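Local coordinates for surface glycan binding protein B (Bacteroides ovatus, PDB 6E57) that binds mixed-linkage beta-glucan and, as a surface glycan-binding protein, probably helps this gut symbiont capture cereal glucans at its cell surface, at residues D132-K137 with L202-G207; E142-P147 with A220-S225; A151-S156 with Y198-Q203; V161-I164 with N169-T172. One frame throughout, in Å; residues are numbered along the deposited sequence.

Contact 1: D132-K137 with L202-G207; sequences DDPQSK and LQDADG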
loop_
_atom_site.group_PDB
_atom_site.type_symbol
_atom_site.label_atom_id
_atom_site.label_comp_id
_atom_site.label_asym_id
_atom_site.label_seq_id
_atom_site.Cartn_x
_atom_site.Cartn_y
_atom_site.Cartn_z
ATOM N N ASP A 132 -6.114 -9.860 22.655
ATOM C CA ASP A 132 -7.502 -10.333 22.643
ATOM C C ASP A 132 -8.460 -9.247 22.129
ATOM O O ASP A 132 -9.628 -9.534 21.890
ATOM C CB ASP A 132 -7.926 -10.815 24.037
ATOM C CG ASP A 132 -7.399 -12.190 24.429
ATOM O OD1 ASP A 132 -6.810 -12.875 23.563
ATOM O OD2 ASP A 132 -7.589 -12.572 25.605
ATOM N N ASP A 133 -7.977 -8.010 21.962
ATOM C CA ASP A 133 -8.808 -6.892 21.492
ATOM C C ASP A 133 -9.247 -7.131 20.052
ATOM O O ASP A 133 -8.471 -7.632 19.243
ATOM C CB ASP A 133 -8.058 -5.557 21.521
ATOM C CG ASP A 133 -7.901 -4.929 22.894
ATOM O OD1 ASP A 133 -8.330 -5.554 23.881
ATOM O OD2 ASP A 133 -7.349 -3.811 22.960
ATOM N N PRO A 134 -10.498 -6.769 19.681
ATOM C CA PRO A 134 -10.850 -6.544 18.280
ATOM C C PRO A 134 -9.978 -5.405 17.733
ATOM O O PRO A 134 -9.913 -4.334 18.338
ATOM C CB PRO A 134 -12.336 -6.155 18.301
ATOM C CG PRO A 134 -12.839 -6.661 19.639
ATOM C CD PRO A 134 -11.648 -6.586 20.576
ATOM N N GLN A 135 -9.299 -5.665 16.614
ATOM C CA GLN A 135 -8.321 -4.742 16.065
ATOM C C GLN A 135 -8.298 -4.870 14.540
ATOM O O GLN A 135 -8.676 -5.902 13.992
ATOM C CB GLN A 135 -6.945 -5.014 16.674
ATOM C CG GLN A 135 -6.406 -6.410 16.397
ATOM C CD GLN A 135 -5.330 -6.790 17.382
ATOM O OE1 GLN A 135 -4.145 -6.808 17.061
ATOM N NE2 GLN A 135 -5.739 -7.073 18.610
ATOM N N SER A 136 -7.854 -3.798 13.875
ATOM C CA SER A 136 -7.797 -3.739 12.428
ATOM C C SER A 136 -6.782 -2.680 11.990
ATOM O O SER A 136 -6.818 -1.549 12.471
ATOM C CB SER A 136 -9.162 -3.457 11.852
ATOM O OG SER A 136 -9.140 -3.512 10.433
ATOM N N LYS A 137 -5.878 -3.082 11.090
ATOM C CA LYS A 137 -5.014 -2.184 10.331
ATOM C C LYS A 137 -5.344 -2.312 8.841
ATOM O O LYS A 137 -6.079 -3.221 8.422
ATOM C CB LYS A 137 -3.537 -2.521 10.550
ATOM C CG LYS A 137 -3.079 -2.520 12.000
ATOM C CD LYS A 137 -1.575 -2.461 12.155
ATOM C CE LYS A 137 -1.146 -2.146 13.573
ATOM N NZ LYS A 137 0.086 -1.323 13.593
ATOM N N LEU A 202 -14.511 0.142 16.932
ATOM C CA LEU A 202 -15.206 -1.144 16.967
ATOM C C LEU A 202 -15.884 -1.301 18.331
ATOM O O LEU A 202 -15.246 -1.082 19.353
ATOM C CB LEU A 202 -14.194 -2.272 16.746
ATOM C CG LEU A 202 -13.259 -2.104 15.550
ATOM C CD1 LEU A 202 -12.274 -3.261 15.478
ATOM C CD2 LEU A 202 -14.047 -1.984 14.254
ATOM N N GLN A 203 -17.160 -1.703 18.329
ATOM C CA GLN A 203 -17.960 -1.814 19.557
ATOM C C GLN A 203 -18.376 -3.274 19.791
ATOM O O GLN A 203 -18.779 -3.967 18.862
ATOM C CB GLN A 203 -19.179 -0.891 19.477
ATOM C CG GLN A 203 -20.103 -0.986 20.686
ATOM C CD GLN A 203 -20.951 0.250 20.868
ATOM O OE1 GLN A 203 -20.441 1.355 21.046
ATOM N NE2 GLN A 203 -22.260 0.068 20.829
ATOM N N ASP A 204 -18.279 -3.705 21.056
ATOM C CA ASP A 204 -18.688 -5.038 21.529
ATOM C C ASP A 204 -20.207 -5.088 21.727
ATOM O O ASP A 204 -20.891 -4.065 21.657
ATOM C CB ASP A 204 -18.027 -5.383 22.870
ATOM C CG ASP A 204 -16.765 -6.220 22.767
ATOM O OD1 ASP A 204 -16.543 -6.826 21.698
ATOM O OD2 ASP A 204 -16.022 -6.265 23.767
ATOM N N ALA A 205 -20.708 -6.297 22.007
ATOM C CA ALA A 205 -22.083 -6.520 22.454
ATOM C C ALA A 205 -22.245 -6.054 23.908
ATOM O O ALA A 205 -23.344 -5.681 24.323
ATOM C CB ALA A 205 -22.434 -7.979 22.307
ATOM N N ASP A 206 -21.147 -6.112 24.674
ATOM C CA ASP A 206 -21.072 -5.602 26.046
ATOM C C ASP A 206 -21.132 -4.070 26.053
ATOM O O ASP A 206 -21.685 -3.482 26.975
ATOM C CB ASP A 206 -19.798 -6.075 26.750
ATOM C CG ASP A 206 -19.792 -7.561 27.058
ATOM O OD1 ASP A 206 -20.486 -8.312 26.346
ATOM O OD2 ASP A 206 -19.101 -7.953 28.018
ATOM N N GLY A 207 -20.540 -3.439 25.033
ATOM C CA GLY A 207 -20.503 -1.979 24.905
ATOM C C GLY A 207 -19.087 -1.424 24.844
ATOM O O GLY A 207 -18.909 -0.232 24.602
#

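Contact 2: E142-P147 with A220-S225; sequences ERIVSP and ASLVIS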
loop_
_atom_site.group_PDB
_atom_site.type_symbol
_atom_site.label_atom_id
_atom_site.label_comp_id
_atom_site.label_asym_id
_atom_site.label_seq_id
_atom_site.Cartn_x
_atom_site.Cartn_y
_atom_site.Cartn_z
ATOM N N GLU A 142 -8.047 -1.087 1.441
ATOM C CA GLU A 142 -9.459 -1.345 1.766
ATOM C C GLU A 142 -10.033 -0.238 2.668
ATOM O O GLU A 142 -11.251 -0.134 2.824
ATOM C CB GLU A 142 -9.625 -2.726 2.406
ATOM C CG GLU A 142 -9.111 -2.834 3.835
ATOM C CD GLU A 142 -7.634 -3.159 3.998
ATOM O OE1 GLU A 142 -6.940 -3.327 2.970
ATOM O OE2 GLU A 142 -7.181 -3.247 5.163
ATOM N N ARG A 143 -9.157 0.584 3.259
ATOM C CA ARG A 143 -9.574 1.697 4.119
ATOM C C ARG A 143 -10.070 2.890 3.283
ATOM O O ARG A 143 -10.565 3.860 3.842
ATOM C CB ARG A 143 -8.433 2.112 5.055
ATOM C CG ARG A 143 -8.607 1.642 6.492
ATOM C CD ARG A 143 -8.427 0.150 6.687
ATOM N NE ARG A 143 -9.002 -0.394 7.914
ATOM C CZ ARG A 143 -8.827 0.094 9.142
ATOM N NH1 ARG A 143 -8.717 1.395 9.346
ATOM N NH2 ARG A 143 -8.790 -0.727 10.175
ATOM N N ILE A 144 -9.929 2.826 1.956
ATOM C CA ILE A 144 -10.542 3.804 1.058
ATOM C C ILE A 144 -11.914 3.256 0.645
ATOM O O ILE A 144 -11.999 2.220 -0.014
ATOM C CB ILE A 144 -9.620 4.104 -0.144
ATOM C CG1 ILE A 144 -8.296 4.725 0.312
ATOM C CG2 ILE A 144 -10.323 4.982 -1.171
ATOM C CD1 ILE A 144 -7.180 4.602 -0.691
ATOM N N VAL A 145 -12.977 3.959 1.056
ATOM C CA VAL A 145 -14.350 3.467 0.977
ATOM C C VAL A 145 -15.227 4.528 0.306
ATOM O O VAL A 145 -14.830 5.682 0.180
ATOM C CB VAL A 145 -14.893 3.099 2.370
ATOM C CG1 VAL A 145 -14.010 2.070 3.059
ATOM C CG2 VAL A 145 -15.072 4.319 3.257
ATOM N N SER A 146 -16.428 4.108 -0.100
ATOM C CA SER A 146 -17.361 4.930 -0.858
ATOM C C SER A 146 -18.733 4.886 -0.190
ATOM O O SER A 146 -19.193 3.818 0.212
ATOM C CB SER A 146 -17.423 4.462 -2.291
ATOM O OG SER A 146 -18.418 5.161 -3.021
ATOM N N PRO A 147 -19.434 6.037 -0.054
ATOM C CA PRO A 147 -20.714 6.075 0.654
ATOM C C PRO A 147 -21.815 5.325 -0.109
ATOM O O PRO A 147 -21.981 5.529 -1.314
ATOM C CB PRO A 147 -21.027 7.576 0.764
ATOM C CG PRO A 147 -20.293 8.194 -0.404
ATOM C CD PRO A 147 -19.045 7.354 -0.579
ATOM N N ALA A 220 -15.047 10.150 -5.475
ATOM C CA ALA A 220 -14.233 10.288 -6.672
ATOM C C ALA A 220 -13.891 8.906 -7.229
ATOM O O ALA A 220 -13.711 7.944 -6.474
ATOM C CB ALA A 220 -12.979 11.068 -6.363
ATOM N N SER A 221 -13.816 8.828 -8.561
ATOM C CA SER A 221 -13.217 7.706 -9.244
ATOM C C SER A 221 -11.702 7.772 -9.030
ATOM O O SER A 221 -11.015 8.536 -9.702
ATOM C CB SER A 221 -13.585 7.716 -10.702
ATOM O OG SER A 221 -14.991 7.846 -10.863
ATOM N N LEU A 222 -11.208 7.000 -8.055
ATOM C CA LEU A 222 -9.816 7.055 -7.632
ATOM C C LEU A 222 -9.111 5.754 -8.026
ATOM O O LEU A 222 -9.364 4.704 -7.447
ATOM C CB LEU A 222 -9.756 7.284 -6.118
ATOM C CG LEU A 222 -8.357 7.382 -5.512
ATOM C CD1 LEU A 222 -7.647 8.636 -5.990
ATOM C CD2 LEU A 222 -8.424 7.357 -3.994
ATOM N N VAL A 223 -8.219 5.858 -9.016
ATOM C CA VAL A 223 -7.333 4.776 -9.426
ATOM C C VAL A 223 -6.202 4.660 -8.395
ATOM O O VAL A 223 -5.519 5.645 -8.106
ATOM C CB VAL A 223 -6.785 5.028 -10.842
ATOM C CG1 VAL A 223 -5.697 4.032 -11.218
ATOM C CG2 VAL A 223 -7.901 5.035 -11.877
ATOM N N ILE A 224 -6.002 3.445 -7.870
ATOM C CA ILE A 224 -5.143 3.206 -6.708
ATOM C C ILE A 224 -3.905 2.386 -7.099
ATOM O O ILE A 224 -2.802 2.688 -6.639
ATOM C CB ILE A 224 -5.940 2.522 -5.579
ATOM C CG1 ILE A 224 -7.086 3.406 -5.082
ATOM C CG2 ILE A 224 -5.018 2.113 -4.443
ATOM C CD1 ILE A 224 -8.148 2.653 -4.314
ATOM N N SER A 225 -4.083 1.331 -7.902
ATOM C CA SER A 225 -2.976 0.422 -8.209
ATOM C C SER A 225 -3.133 -0.193 -9.602
ATOM O O SER A 225 -4.246 -0.340 -10.114
ATOM C CB SER A 225 -2.849 -0.653 -7.159
ATOM O OG SER A 225 -3.762 -1.708 -7.407
#

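Contact 3: A151-S156 with Y198-Q203; sequences ARLYGS and YRIVLQ. With NA (sodium ion), chain N; PO4 (phosphate ion), chain L.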
loop_
_atom_site.group_PDB
_atom_site.type_symbol
_atom_site.label_atom_id
_atom_site.label_comp_id
_atom_site.label_asym_id
_atom_site.label_seq_id
_atom_site.Cartn_x
_atom_site.Cartn_y
_atom_site.Cartn_z
ATOM N N ALA A 151 -17.607 -2.183 2.391
ATOM C CA ALA A 151 -16.166 -2.076 2.632
ATOM C C ALA A 151 -15.719 -3.227 3.544
ATOM O O ALA A 151 -16.556 -3.937 4.096
ATOM C CB ALA A 151 -15.847 -0.731 3.238
ATOM N N ARG A 152 -14.399 -3.396 3.689
ATOM C CA ARG A 152 -13.812 -4.490 4.463
ATOM C C ARG A 152 -12.845 -3.944 5.516
ATOM O O ARG A 152 -12.102 -3.002 5.256
ATOM C CB ARG A 152 -13.011 -5.442 3.571
ATOM C CG ARG A 152 -13.747 -5.920 2.330
ATOM C CD ARG A 152 -12.848 -6.784 1.477
ATOM N NE ARG A 152 -13.633 -7.586 0.558
ATOM C CZ ARG A 152 -13.208 -8.708 -0.005
ATOM N NH1 ARG A 152 -11.964 -9.112 0.191
ATOM N NH2 ARG A 152 -14.029 -9.427 -0.750
ATOM N N LEU A 153 -12.863 -4.578 6.692
ATOM C CA LEU A 153 -11.806 -4.479 7.688
ATOM C C LEU A 153 -11.126 -5.849 7.807
ATOM O O LEU A 153 -11.808 -6.873 7.903
ATOM C CB LEU A 153 -12.403 -4.053 9.034
ATOM C CG LEU A 153 -13.135 -2.710 9.052
ATOM C CD1 LEU A 153 -13.822 -2.490 10.391
ATOM C CD2 LEU A 153 -12.185 -1.563 8.756
ATOM N N TYR A 154 -9.789 -5.848 7.772
ATOM C CA TYR A 154 -8.960 -7.001 8.103
ATOM C C TYR A 154 -8.298 -6.756 9.461
ATOM O O TYR A 154 -7.933 -5.625 9.776
ATOM C CB TYR A 154 -7.882 -7.233 7.042
ATOM C CG TYR A 154 -8.395 -7.669 5.695
ATOM C CD1 TYR A 154 -8.734 -8.990 5.451
ATOM C CD2 TYR A 154 -8.529 -6.764 4.654
ATOM C CE1 TYR A 154 -9.198 -9.400 4.212
ATOM C CE2 TYR A 154 -8.995 -7.157 3.409
ATOM C CZ TYR A 154 -9.328 -8.479 3.188
ATOM O OH TYR A 154 -9.792 -8.871 1.968
ATOM N N GLY A 155 -8.141 -7.824 10.249
ATOM C CA GLY A 155 -7.469 -7.741 11.533
ATOM C C GLY A 155 -7.596 -9.026 12.326
ATOM O O GLY A 155 -7.376 -10.112 11.787
ATOM N N SER A 156 -7.946 -8.882 13.611
ATOM C CA SER A 156 -8.055 -9.987 14.563
ATOM C C SER A 156 -9.272 -9.779 15.471
ATOM O O SER A 156 -9.634 -8.644 15.791
ATOM C CB SER A 156 -6.796 -10.122 15.380
ATOM O OG SER A 156 -5.656 -10.234 14.542
ATOM N N TYR A 198 -12.081 9.663 8.552
ATOM C CA TYR A 198 -12.732 9.409 9.841
ATOM C C TYR A 198 -11.945 8.348 10.617
ATOM O O TYR A 198 -11.465 7.393 10.029
ATOM C CB TYR A 198 -14.179 8.953 9.637
ATOM C CG TYR A 198 -15.044 9.906 8.850
ATOM C CD1 TYR A 198 -15.098 9.846 7.465
ATOM C CD2 TYR A 198 -15.820 10.864 9.487
ATOM C CE1 TYR A 198 -15.892 10.715 6.733
ATOM C CE2 TYR A 198 -16.617 11.742 8.769
ATOM C CZ TYR A 198 -16.655 11.667 7.387
ATOM O OH TYR A 198 -17.441 12.524 6.672
ATOM N N ARG A 199 -11.819 8.542 11.935
ATOM C CA ARG A 199 -11.253 7.542 12.847
ATOM C C ARG A 199 -12.392 6.639 13.344
ATOM O O ARG A 199 -13.309 7.112 14.010
ATOM C CB ARG A 199 -10.524 8.218 14.015
ATOM C CG ARG A 199 -9.773 7.245 14.916
ATOM C CD ARG A 199 -8.939 7.926 15.986
ATOM N NE ARG A 199 -7.786 8.623 15.439
ATOM C CZ ARG A 199 -6.667 8.034 15.025
ATOM N NH1 ARG A 199 -6.563 6.715 15.032
ATOM N NH2 ARG A 199 -5.655 8.771 14.602
ATOM N N ILE A 200 -12.325 5.347 13.002
ATOM C CA ILE A 200 -13.401 4.397 13.290
ATOM C C ILE A 200 -13.123 3.702 14.626
ATOM O O ILE A 200 -11.982 3.627 15.081
ATOM C CB ILE A 200 -13.596 3.373 12.152
ATOM C CG1 ILE A 200 -12.315 2.596 11.833
ATOM C CG2 ILE A 200 -14.165 4.047 10.912
ATOM C CD1 ILE A 200 -12.567 1.246 11.209
ATOM N N VAL A 201 -14.202 3.193 15.230
ATOM C CA VAL A 201 -14.177 2.527 16.520
ATOM C C VAL A 201 -15.037 1.260 16.414
ATOM O O VAL A 201 -16.139 1.305 15.867
ATOM C CB VAL A 201 -14.677 3.474 17.629
ATOM C CG1 VAL A 201 -14.917 2.749 18.945
ATOM C CG2 VAL A 201 -13.731 4.648 17.829
ATOM N N LEU A 202 -14.511 0.142 16.932
ATOM C CA LEU A 202 -15.206 -1.144 16.967
ATOM C C LEU A 202 -15.884 -1.301 18.331
ATOM O O LEU A 202 -15.246 -1.082 19.353
ATOM C CB LEU A 202 -14.194 -2.272 16.746
ATOM C CG LEU A 202 -13.259 -2.104 15.550
ATOM C CD1 LEU A 202 -12.274 -3.261 15.478
ATOM C CD2 LEU A 202 -14.047 -1.984 14.254
ATOM N N GLN A 203 -17.160 -1.703 18.329
ATOM C CA GLN A 203 -17.960 -1.814 19.557
ATOM C C GLN A 203 -18.376 -3.274 19.791
ATOM O O GLN A 203 -18.779 -3.967 18.862
ATOM C CB GLN A 203 -19.179 -0.891 19.477
ATOM C CG GLN A 203 -20.103 -0.986 20.686
ATOM C CD GLN A 203 -20.951 0.250 20.868
ATOM O OE1 GLN A 203 -20.441 1.355 21.046
ATOM N NE2 GLN A 203 -22.260 0.068 20.829
HETATM NA NA NA N . -6.489 -12.329 10.985
HETATM P P PO4 L . -12.087 -12.804 -1.227
HETATM O O1 PO4 L . -10.819 -12.815 -0.402
HETATM O O2 PO4 L . -13.224 -13.358 -0.400
HETATM O O3 PO4 L . -11.900 -13.671 -2.457
HETATM O O4 PO4 L . -12.404 -11.376 -1.625
#

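Contact 4: V161-I164 with N169-T172; sequences VTAI and NTIT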
loop_
_atom_site.group_PDB
_atom_site.type_symbol
_atom_site.label_atom_id
_atom_site.label_comp_id
_atom_site.label_asym_id
_atom_site.label_seq_id
_atom_site.Cartn_x
_atom_site.Cartn_y
_atom_site.Cartn_z
ATOM N N VAL A 161 -17.210 -7.941 16.931
ATOM C CA VAL A 161 -17.722 -6.592 16.663
ATOM C C VAL A 161 -19.205 -6.663 16.269
ATOM O O VAL A 161 -19.556 -7.318 15.296
ATOM C CB VAL A 161 -16.898 -5.894 15.564
ATOM C CG1 VAL A 161 -17.378 -4.470 15.324
ATOM C CG2 VAL A 161 -15.407 -5.911 15.873
ATOM N N THR A 162 -20.059 -5.954 17.018
ATOM C CA THR A 162 -21.498 -5.858 16.726
ATOM C C THR A 162 -21.846 -4.509 16.078
ATOM O O THR A 162 -22.915 -4.373 15.483
ATOM C CB THR A 162 -22.338 -6.080 17.989
ATOM O OG1 THR A 162 -21.884 -5.176 18.998
ATOM C CG2 THR A 162 -22.261 -7.501 18.503
ATOM N N ALA A 163 -20.956 -3.514 16.199
ATOM C CA ALA A 163 -21.160 -2.210 15.569
ATOM C C ALA A 163 -19.816 -1.523 15.295
ATOM O O ALA A 163 -18.841 -1.721 16.019
ATOM C CB ALA A 163 -22.046 -1.350 16.434
ATOM N N ILE A 164 -19.793 -0.719 14.227
ATOM C CA ILE A 164 -18.690 0.170 13.907
ATOM C C ILE A 164 -19.221 1.606 13.946
ATOM O O ILE A 164 -20.286 1.882 13.398
ATOM C CB ILE A 164 -18.077 -0.161 12.532
ATOM C CG1 ILE A 164 -17.593 -1.610 12.451
ATOM C CG2 ILE A 164 -16.965 0.824 12.201
ATOM C CD1 ILE A 164 -17.311 -2.083 11.046
ATOM N N ASN A 169 -22.290 8.254 12.791
ATOM C CA ASN A 169 -23.171 7.148 12.415
ATOM C C ASN A 169 -22.785 5.901 13.219
ATOM O O ASN A 169 -21.622 5.713 13.568
ATOM C CB ASN A 169 -23.134 6.863 10.910
ATOM C CG ASN A 169 -23.530 8.062 10.076
ATOM O OD1 ASN A 169 -22.870 9.098 10.125
ATOM N ND2 ASN A 169 -24.600 7.934 9.309
ATOM N N THR A 170 -23.790 5.070 13.510
ATOM C CA THR A 170 -23.623 3.782 14.169
ATOM C C THR A 170 -23.986 2.684 13.165
ATOM O O THR A 170 -25.159 2.476 12.877
ATOM C CB THR A 170 -24.485 3.701 15.438
ATOM O OG1 THR A 170 -24.223 4.853 16.242
ATOM C CG2 THR A 170 -24.230 2.447 16.246
ATOM N N ILE A 171 -22.964 2.008 12.626
ATOM C CA ILE A 171 -23.130 0.952 11.624
ATOM C C ILE A 171 -23.333 -0.383 12.354
ATOM O O ILE A 171 -22.407 -0.885 12.992
ATOM C CB ILE A 171 -21.920 0.911 10.671
ATOM C CG1 ILE A 171 -21.680 2.270 10.004
ATOM C CG2 ILE A 171 -22.085 -0.199 9.644
ATOM C CD1 ILE A 171 -20.321 2.413 9.364
ATOM N N THR A 172 -24.539 -0.953 12.229
ATOM C CA THR A 172 -24.992 -2.070 13.069
ATOM C C THR A 172 -25.172 -3.362 12.258
ATOM O O THR A 172 -25.720 -4.330 12.782
ATOM C CB THR A 172 -26.309 -1.718 13.772
ATOM O OG1 THR A 172 -27.317 -1.585 12.769
ATOM C CG2 THR A 172 -26.227 -0.446 14.589
#

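Contact 1: D132-K137 with L202-G207
Leu202 and Pro134 aim their side chains at each other, and one methyl, Leu202 CD1, makes most of the contact. Leu202 CD1 lies 4.0 Å from Pro134 CB on the ring and 3.9 Å from the backbone Pro134 O, and it also meets the amide nitrogen of Gln135. The branch is therefore set against the start of the Pro134-Gln135 peptide as well as against the ring. In Leu202, chi1 of -50° places CG beside the backbone N, and chi2 of 178° extends CD1 onward to Pro134. At the far end of the ring, Pro134 CG is 4.2 Å from Asp204 OD1, a loose approach without a polar bond; Asp204 OD2 is held by Tyr210. Gln135 points the other way, and its amide folds back so that Gln135 NE2 donates to Asp133 O at 2.9 Å. That carbonyl lies close to the amide plane, while the donor is tilted 33° from the carbonyl plane. NE2 also bonds Leu130 O, and Asp133 forms a salt bridge with Arg59, so the bend before strand 135-137 is held by polar bonds of its own. The chain leading into that strand thus packs on the end of strand 196-203 in a beta-sandwich, probably an immunoglobulin-like domain.

Contact 2: E142-P147 with A220-S225
Ile144 meets Leu222 and Ile224 where one beta-sandwich domain, which 144-145 borders as an edge strand, probably abuts the next, of which 222-225 is an early strand. The nearest backbone pair, Ile144 and Leu222, has its CA atoms 9.3 Å apart, too far for strand pairing, so the direct contact between the two segments is made by side chains.

The apolar group consists of two methyl contacts that divide the isoleucine between its branches. Ile144 CG2, opposite the backbone N, touches Leu222 CD2 at 4.1 Å, and these two side chains cross at about a right angle. The longer branch leaves beside the backbone N (chi1 -62°) and carries CD1 to Ile224. Leu294 of strand 292-294 also lies against Ile144.

Polar bonds flank this patch. Ser146 OG bonds the side-chain oxygen of Asn242, whose ND2 reaches Ala220 O, and Ser221 OG bonds Asn242 O; one asparagine thus ties both segments together.

Each segment's backbone pairs with its own neighbour: Val145 with Lys216 and Thr218, Ser221 and Val223 with Gln292. A classic beta bulge falls at Ile224 and Ser225, and from it Ile224 CD1 comes to lie 4.2 Å from Ile144 CD1.

Contact 3: A151-S156 with Y198-Q203
Leu153 sets its forked end against Ile200 and Leu202, joining the two layers of a beta-sandwich. Strand 150-154 belongs to the three-stranded antiparallel sheet and strand 196-203 to the five-stranded mixed one. The closest CA atoms, those of Leu153 and Leu202, are 10.4 Å apart, a spacing that suits facing sheets and excludes strand pairing.

Leu153 and Ile200 meet end to end through their methyls, with Leu153 CD2 3.7 Å from Ile200 CD1. Ile200 carries CG1 in the crowded position between backbone N and carbonyl carbon (chi1 56°), and CD1 at the end of that branch reaches across the interior. The other methyl, Leu153 CD1, also borders Ile200 CD1 and lies 3.9 Å from Leu202 CD2; here the two leucines run alongside one another, pointing opposite ways. Since CD2 of Leu202 is the branch used, that residue works in this layer with the methyl not occupied by Pro134. Ile164 and Tyr187 add to the same buried apolar surface.

Alternating along the strand, Arg152 and Tyr154 turn to the other face. Arg152 extends from CG to NE, and its NH1 donates to Tyr154 OH at 2.8 Å, the hydroxyl lying near the guanidinium plane. A phosphate, probably from the crystallisation liquor, sits at the guanidinium edge: its O4 accepts from both Arg152 NH1 and Arg152 NH2, at 2.9 and 2.7 Å. Tyr184 gives the same guanidinium a cation-pi partner. Where the chain turns a corner, the carbonyl Gly155 O binds a sodium ion at 2.5 Å.

Contact 4: V161-I164 with N169-T172
Near-identical torsions, chi1 of -57° in Ile164 and -56° in Ile171, set the two facing isoleucines alike: CG1 stands beside the backbone N, and in Ile171 CG2 is opposite that nitrogen. In that position Ile171 CG1 lies 3.7 Å from Ile164 O, and Ile171 CB is 3.3 Å from the same Ile164 O. Both side chains leave from the same face of the sheet, with Ile164 CB and Ile171 CB 4.4 Å apart, and both lie against Tyr187 of the opposing sheet.

The backbone evidence defines the pair. Ile164 N donates to Ile171 O at 2.9 Å, with the donor in the carbonyl plane, and Ile171 N donates back to Ile164 O at 2.8 Å, nearly in line with that C=O. These two reciprocal bonds, with Ile164 CA and Ile171 CA 5.1 Å apart, make an antiparallel hydrogen-bonded pair in the hairpin of strands 163-166 and 169-171. Ile171 O is shared: Ala163 CA approaches it at 3.2 Å as a CA-H...O contact. The methyl Ala163 CB borders Thr170 CG2 at 4.4 Å.

Along its other edge the first strand pairs with strand 196-203, where Thr162 and Ala163 both face Gln203 in a classic beta bulge. Strand 169-171 is outermost in its sheet within the chain. The chemistry therefore divides the work: the N and O of Ile164 and Ile171 satisfy each other, while their side chains contribute to the apolar face toward the opposing sheet.

Contacts 1, 3 and 4 cluster in one beta-sandwich domain, their centres 9 to 10 Å apart. Contacts 1 and 3 share Leu202 and Gln203 on strand 196-203, and Gln203 pairs with Thr162 and Ala163 of contact 4 across neighbouring strands. Along the chain the segments of contacts 1 and 2 alternate, contact 3 is nested within contact 2, and contact 4 within all three others. Contact 2 lies about 25, 16 and 21 Å from contacts 1, 3 and 4, between centres, without touching contact 4; yet Arg143 NH2 bonds Ser136 OG, which also bonds Tyr154 O. One domain's interior is thus linked to its probable junction with the next, whereas the glycan pocket lies later in the chain.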